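PDB 3BPK: nitrilotriacetate monooxygenase component B from Bacillus cereus ATCC 14579, which probably serves as the FMN-binding flavin reductase-like component of a two-component monooxygenase system, an oxidoreductase dependent on NADH or NADPH. Local coordinates for residues V62-K67 and D73-A78; I185-L188 and N192-K195. One frame throughout, in Å; residues are numbered along the deposited sequence.

Contact 1 of 2, residues V62-K67 and D73-A78; sequences VSVQRK and DTSRNA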
ATOM      1  N   VAL B  62       0.442   7.631  -1.386  1.00 12.10           N
ATOM      2  CA  VAL B  62       1.817   7.324  -1.804  1.00 12.54           C
ATOM      3  C   VAL B  62       2.713   7.930  -0.728  1.00 13.07           C
ATOM      4  O   VAL B  62       2.615   9.128  -0.444  1.00 13.00           O
ATOM      5  CB  VAL B  62       2.161   7.990  -3.147  1.00 13.48           C
ATOM      6  CG1 VAL B  62       3.596   7.669  -3.550  1.00 16.13           C
ATOM      7  CG2 VAL B  62       1.219   7.524  -4.242  1.00 14.74           C
ATOM      8  N   SER B  63       3.543   7.100  -0.098  1.00 12.57           N
ATOM      9  CA  SER B  63       4.464   7.633   0.912  1.00 13.35           C
ATOM     10  C   SER B  63       5.803   7.957   0.264  1.00 14.62           C
ATOM     11  O   SER B  63       6.457   7.061  -0.295  1.00 17.22           O
ATOM     12  CB  SER B  63       4.612   6.656   2.076  1.00 14.38           C
ATOM     13  OG  SER B  63       5.403   7.246   3.081  1.00 17.16           O
ATOM     14  N   VAL B  64       6.173   9.234   0.290  1.00 15.47           N
ATOM     15  CA  VAL B  64       7.391   9.709  -0.388  1.00 14.67           C
ATOM     16  C   VAL B  64       8.428  10.061   0.696  1.00 16.05           C
ATOM     17  O   VAL B  64       8.162  10.893   1.569  1.00 15.71           O
ATOM     18  CB  VAL B  64       7.089  10.961  -1.251  1.00 13.93           C
ATOM     19  CG1 VAL B  64       8.380  11.474  -1.952  1.00 15.82           C
ATOM     20  CG2 VAL B  64       6.031  10.604  -2.304  1.00 15.17           C
ATOM     21  N   GLN B  65       9.580   9.408   0.655  1.00 17.93           N
ATOM     22  CA  GLN B  65      10.570   9.615   1.739  1.00 18.80           C
ATOM     23  C   GLN B  65      11.201  10.991   1.605  1.00 20.46           C
ATOM     24  O   GLN B  65      11.351  11.507   0.487  1.00 19.90           O
ATOM     25  CB  GLN B  65      11.650   8.523   1.702  1.00 18.95           C
ATOM     26  CG  GLN B  65      11.074   7.094   1.844  1.00 19.59           C
ATOM     27  CD  GLN B  65      10.107   6.948   3.052  1.00 21.81           C
ATOM     28  OE1 GLN B  65      10.491   7.187   4.227  1.00 24.25           O
ATOM     29  NE2 GLN B  65       8.861   6.547   2.773  1.00 19.47           N
ATOM     30  N   ARG B  66      11.620  11.563   2.738  1.00 21.87           N
ATOM     31  CA  ARG B  66      12.373  12.825   2.746  1.00 24.14           C
ATOM     32  C   ARG B  66      13.857  12.497   2.672  1.00 26.66           C
ATOM     33  O   ARG B  66      14.247  11.331   2.817  1.00 26.35           O
ATOM     34  CB  ARG B  66      12.054  13.634   3.997  1.00 24.25           C
ATOM     35  CG  ARG B  66      10.630  14.166   4.032  1.00 21.21           C
ATOM     36  CD  ARG B  66      10.575  15.404   4.848  1.00 21.97           C
ATOM     37  NE  ARG B  66       9.230  15.913   4.976  1.00 21.08           N
ATOM     38  CZ  ARG B  66       8.887  17.018   5.640  1.00 23.18           C
ATOM     39  NH1 ARG B  66       9.818  17.773   6.248  1.00 24.38           N
ATOM     40  NH2 ARG B  66       7.614  17.370   5.704  1.00 23.85           N
ATOM     41  N   LYS B  67      14.661  13.518   2.381  1.00 29.42           N
ATOM     42  CA  LYS B  67      16.115  13.376   2.454  0.60 31.39           C
ATOM     43  C   LYS B  67      16.606  14.301   3.554  1.00 31.97           C
ATOM     44  O   LYS B  67      16.482  15.522   3.477  1.00 32.36           O
ATOM     45  CB  LYS B  67      16.796  13.652   1.113  0.60 31.84           C
ATOM     46  CG  LYS B  67      16.591  12.538   0.080  0.60 34.01           C
ATOM     47  CD  LYS B  67      17.782  12.416  -0.867  0.60 36.68           C
ATOM     48  CE  LYS B  67      17.496  11.480  -2.038  0.60 38.46           C
ATOM     49  NZ  LYS B  67      17.578  10.019  -1.700  0.60 40.51           N
ATOM     50  N   ASP B  73      11.455  16.087  -4.494  1.00 23.82           N
ATOM     51  CA  ASP B  73      10.808  16.828  -5.569  0.60 22.31           C
ATOM     52  C   ASP B  73       9.322  16.467  -5.701  1.00 20.84           C
ATOM     53  O   ASP B  73       8.451  17.338  -5.823  1.00 20.17           O
ATOM     54  CB  ASP B  73      11.507  16.524  -6.899  0.60 22.99           C
ATOM     55  CG  ASP B  73      12.836  17.261  -7.058  0.60 25.50           C
ATOM     56  OD1 ASP B  73      13.113  18.191  -6.281  0.60 27.81           O
ATOM     57  OD2 ASP B  73      13.595  16.905  -7.976  0.60 26.69           O
ATOM     58  N   THR B  74       9.038  15.166  -5.687  1.00 18.90           N
ATOM     59  CA  THR B  74       7.642  14.749  -5.932  1.00 17.94           C
ATOM     60  C   THR B  74       6.696  15.375  -4.900  1.00 17.90           C
ATOM     61  O   THR B  74       5.620  15.876  -5.260  1.00 18.30           O
ATOM     62  CB  THR B  74       7.503  13.207  -5.949  1.00 17.99           C
ATOM     63  OG1 THR B  74       8.268  12.680  -7.045  1.00 19.14           O
ATOM     64  CG2 THR B  74       6.031  12.770  -6.030  1.00 19.06           C
ATOM     65  N   SER B  75       7.075  15.353  -3.609  1.00 17.39           N
ATOM     66  CA  SER B  75       6.222  15.942  -2.568  0.60 17.41           C
ATOM     67  C   SER B  75       6.127  17.449  -2.652  1.00 17.59           C
ATOM     68  O   SER B  75       5.034  18.037  -2.511  1.00 17.52           O
ATOM     69  CB  SER B  75       6.735  15.545  -1.185  0.60 17.26           C
ATOM     70  OG  SER B  75       6.679  14.154  -1.117  0.60 16.83           O
ATOM     71  N   ARG B  76       7.286  18.093  -2.849  1.00 18.73           N
ATOM     72  CA  ARG B  76       7.304  19.551  -3.048  0.60 19.33           C
ATOM     73  C   ARG B  76       6.389  19.967  -4.188  1.00 18.76           C
ATOM     74  O   ARG B  76       5.602  20.915  -4.070  1.00 18.67           O
ATOM     75  CB  ARG B  76       8.702  20.073  -3.394  0.60 21.27           C
ATOM     76  CG  ARG B  76       9.638  20.197  -2.248  0.60 23.85           C
ATOM     77  CD  ARG B  76      10.651  21.308  -2.530  0.60 30.26           C
ATOM     78  NE  ARG B  76      11.470  21.085  -3.732  0.60 26.50           N
ATOM     79  CZ  ARG B  76      12.645  20.450  -3.741  0.60 41.07           C
ATOM     80  NH1 ARG B  76      13.329  20.308  -4.880  0.60 33.09           N
ATOM     81  NH2 ARG B  76      13.136  19.943  -2.612  0.60 32.89           N
ATOM     82  N   ASN B  77       6.514  19.272  -5.319  1.00 16.94           N
ATOM     83  CA  ASN B  77       5.739  19.624  -6.519  1.00 16.50           C
ATOM     84  C   ASN B  77       4.245  19.346  -6.298  1.00 16.00           C
ATOM     85  O   ASN B  77       3.404  20.112  -6.750  1.00 17.14           O
ATOM     86  CB  ASN B  77       6.186  18.760  -7.692  1.00 16.33           C
ATOM     87  CG  ASN B  77       7.613  19.041  -8.147  1.00 16.65           C
ATOM     88  OD1 ASN B  77       8.246  20.042  -7.765  1.00 19.23           O
ATOM     89  ND2 ASN B  77       8.110  18.175  -9.005  1.00 18.06           N
ATOM     90  N   ALA B  78       3.927  18.235  -5.615  1.00 15.82           N
ATOM     91  CA  ALA B  78       2.525  17.904  -5.366  1.00 17.07           C
ATOM     92  C   ALA B  78       1.881  18.941  -4.452  1.00 17.35           C
ATOM     93  O   ALA B  78       0.733  19.317  -4.650  1.00 18.14           O
ATOM     94  CB  ALA B  78       2.392  16.511  -4.764  1.00 16.96           C
TER
HETATM   95  O   HOH W   1       8.588  13.752   0.967  1.00 23.74           O

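Contact 2 of 2, residues I185-L188 and N192-K195; sequences ISRL and NYAK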
ATOM      1  N   ILE B 185       3.376  -4.625 -12.586  1.00 17.86           N
ATOM      2  CA  ILE B 185       4.606  -5.045 -11.898  1.00 19.27           C
ATOM      3  C   ILE B 185       4.583  -4.633 -10.423  1.00 19.19           C
ATOM      4  O   ILE B 185       3.925  -3.637 -10.040  1.00 18.69           O
ATOM      5  CB  ILE B 185       5.893  -4.567 -12.618  1.00 22.04           C
ATOM      6  CG1 ILE B 185       5.977  -3.062 -12.650  1.00 22.73           C
ATOM      7  CG2 ILE B 185       6.037  -5.179 -14.036  1.00 22.51           C
ATOM      8  CD1 ILE B 185       6.805  -2.523 -11.529  1.00 25.42           C
ATOM      9  N   SER B 186       5.276  -5.415  -9.591  1.00 17.71           N
ATOM     10  CA  SER B 186       5.329  -5.114  -8.174  0.60 17.89           C
ATOM     11  C   SER B 186       6.759  -5.147  -7.681  1.00 18.43           C
ATOM     12  O   SER B 186       7.629  -5.700  -8.335  1.00 19.51           O
ATOM     13  CB  SER B 186       4.457  -6.090  -7.389  0.60 17.78           C
ATOM     14  OG  SER B 186       4.799  -7.439  -7.687  0.60 18.92           O
ATOM     15  N   ARG B 187       6.976  -4.548  -6.520  1.00 17.44           N
ATOM     16  CA  ARG B 187       8.308  -4.446  -5.916  1.00 17.74           C
ATOM     17  C   ARG B 187       8.460  -5.436  -4.755  1.00 18.88           C
ATOM     18  O   ARG B 187       7.549  -5.619  -3.940  1.00 17.45           O
ATOM     19  CB  ARG B 187       8.551  -3.031  -5.427  1.00 17.68           C
ATOM     20  CG  ARG B 187       9.966  -2.751  -4.984  1.00 21.95           C
ATOM     21  CD  ARG B 187      10.939  -2.465  -6.079  1.00 26.69           C
ATOM     22  NE  ARG B 187      12.253  -2.230  -5.479  1.00 31.37           N
ATOM     23  CZ  ARG B 187      12.713  -1.048  -5.055  1.00 34.04           C
ATOM     24  NH1 ARG B 187      11.978   0.071  -5.184  1.00 33.96           N
ATOM     25  NH2 ARG B 187      13.931  -0.971  -4.507  1.00 33.77           N
ATOM     26  N   LEU B 188       9.644  -6.048  -4.685  1.00 19.70           N
ATOM     27  CA  LEU B 188       9.969  -6.888  -3.539  1.00 21.57           C
ATOM     28  C   LEU B 188      11.127  -6.235  -2.766  1.00 22.01           C
ATOM     29  O   LEU B 188      11.262  -5.008  -2.766  1.00 22.22           O
ATOM     30  CB  LEU B 188      10.321  -8.305  -4.007  1.00 22.61           C
ATOM     31  CG  LEU B 188       9.309  -8.983  -4.941  1.00 24.16           C
ATOM     32  CD1 LEU B 188       9.834 -10.384  -5.267  1.00 27.61           C
ATOM     33  CD2 LEU B 188       7.902  -9.095  -4.325  1.00 25.19           C
ATOM     34  N   ASN B 192      14.740  -6.355  -6.476  1.00 29.94           N
ATOM     35  CA  ASN B 192      13.870  -7.376  -7.051  0.60 29.88           C
ATOM     36  C   ASN B 192      12.439  -6.896  -7.245  1.00 29.41           C
ATOM     37  O   ASN B 192      11.874  -6.193  -6.392  1.00 28.47           O
ATOM     38  CB  ASN B 192      13.907  -8.676  -6.244  0.60 30.38           C
ATOM     39  CG  ASN B 192      15.111  -9.536  -6.606  0.60 32.61           C
ATOM     40  OD1 ASN B 192      16.058  -9.048  -7.227  0.60 35.90           O
ATOM     41  ND2 ASN B 192      15.069 -10.816  -6.242  0.60 35.01           N
ATOM     42  N   TYR B 193      11.888  -7.265  -8.406  1.00 29.14           N
ATOM     43  CA  TYR B 193      10.499  -6.985  -8.731  0.60 28.70           C
ATOM     44  C   TYR B 193       9.780  -8.296  -8.980  1.00 28.46           C
ATOM     45  O   TYR B 193      10.414  -9.375  -8.972  1.00 28.76           O
ATOM     46  CB  TYR B 193      10.447  -6.082  -9.948  0.60 28.46           C
ATOM     47  CG  TYR B 193      11.019  -4.716  -9.662  0.60 30.00           C
ATOM     48  CD1 TYR B 193      10.198  -3.580  -9.637  0.60 29.49           C
ATOM     49  CD2 TYR B 193      12.390  -4.555  -9.403  0.60 29.32           C
ATOM     50  CE1 TYR B 193      10.730  -2.331  -9.362  0.60 31.48           C
ATOM     51  CE2 TYR B 193      12.926  -3.317  -9.116  0.60 31.24           C
ATOM     52  CZ  TYR B 193      12.100  -2.209  -9.102  0.60 29.97           C
ATOM     53  OH  TYR B 193      12.649  -0.977  -8.823  0.60 30.65           O
ATOM     54  N   ALA B 194       8.461  -8.240  -9.193  1.00 26.44           N
ATOM     55  CA  ALA B 194       7.719  -9.446  -9.503  1.00 24.75           C
ATOM     56  C   ALA B 194       6.621  -9.143 -10.514  1.00 23.61           C
ATOM     57  O   ALA B 194       5.968  -8.113 -10.428  1.00 23.55           O
ATOM     58  CB  ALA B 194       7.144 -10.080  -8.248  1.00 26.29           C
ATOM     59  N   LYS B 195       6.442 -10.051 -11.469  1.00 22.12           N
ATOM     60  CA  LYS B 195       5.274 -10.030 -12.362  1.00 21.23           C
ATOM     61  C   LYS B 195       4.064 -10.504 -11.576  1.00 21.34           C
ATOM     62  O   LYS B 195       4.210 -10.966 -10.438  1.00 20.78           O
ATOM     63  CB  LYS B 195       5.508 -10.951 -13.565  1.00 21.75           C
ATOM     64  CG  LYS B 195       6.747 -10.617 -14.316  1.00 22.56           C
ATOM     65  CD  LYS B 195       6.909 -11.564 -15.493  1.00 24.82           C
ATOM     66  CE  LYS B 195       8.292 -11.381 -16.067  1.00 28.84           C
ATOM     67  NZ  LYS B 195       8.397 -12.214 -17.292  1.00 31.98           N
TER
HETATM   68  O   HOH W   2       3.713 -10.633  -7.737  1.00 25.68           O

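Contact 1 of 2, residues V62-K67 and D73-A78
Where strand 59-65 passes beneath the first turn of helix 73-81, the two backbones come closest at V64 and S75, whose CA atoms lie 6.7 Å apart. The interface is small and almost entirely the work of one valine facing two consecutive helical residues. V64 holds CG1 anti to its backbone N (chi1 179°), and this branch and CB both meet the S75 hydroxyl, with V64 CB 3.2 Å from S75 OG in one of two modelled serine conformers. The other branch turns to the threonine, where V64 CG2 lies 4.3 Å from T74 CG2. T74 presents its methyl to the valine, while its OG1 is hydrogen-bonded to Y47 OH, and the Y47 side chain also packs on V64. In that serine conformer, one water bridges the strand carbonyl and the hydroxyl: it donates to V64 O at 3.0 Å and accepts from S75 OG at 2.9 Å. The CB atoms of S63 and Q65 point away from the helix, and both side chains hydrogen-bond to V53 O of the second subunit. The strand thus has one face for the helix and another for the dimer, an arrangement consistent with the FMN-binding split barrel of flavin reductase-like domains.

Contact 2 of 2, residues I185-L188 and N192-K195
The R187 guanidinium and the Y193 ring, in one of two modelled tyrosine conformers, lie nearly parallel, their planes 14° apart, yet displaced, so that Y193 OH sits over one guanidinium face, 3.4 Å above the plane and toward its rim, while N192 O approaches the edge. One face of the tyrosine ring is taken by the aliphatic part of the arginine instead. R187 CD lies 3.5 Å from the Y193 ring centroid in a CH-pi contact, reached because the bend at chi2 (81°) lays the chain over the ring as it runs toward the turn. S186 O and I185 CD1 approach the ring obliquely, the latter 4.0 Å from Y193 CD1. The far end of the arginine is anchored in the connecting turn, with R187 NH2 hydrogen-bonded to G190 O. Beneath this layer the backbones form an antiparallel ladder. S186 and A194 are the hydrogen-bonded pair, with S186 N to A194 O at 2.9 Å and A194 N to S186 O at 2.8 Å; R187 and Y193 follow as the non-hydrogen-bonded pair. L188 N then donates to N192 O at 2.8 Å. On the face of the hairpin opposite the tyrosine ring, L188 CD1 packs 4.0 Å from A194 CB. N192 to A194 also pair with a strand of the second subunit, making this a beta hairpin through which the sheet continues across the dimer interface.

How the contacts relate
Read from the N terminus, the chain illustrates how short local closures can serve a larger sheet. Contact 1 comes first, closing the short connection between strand 59-65 and helix 73-81. The chain then builds strands 83-88, 134-146 and 155-168 before contact 2 closes the tight connection between strands 186-187 and 192-194. The two closures follow in series, neither nested nor crossed. They lie on opposite sides of the chain's centre, with their own centres 22 Å apart. The common sheet connects them: strand 59-65 pairs with 42-54, which pairs with 28-36, which in turn pairs with 186-187. Both also border the second subunit.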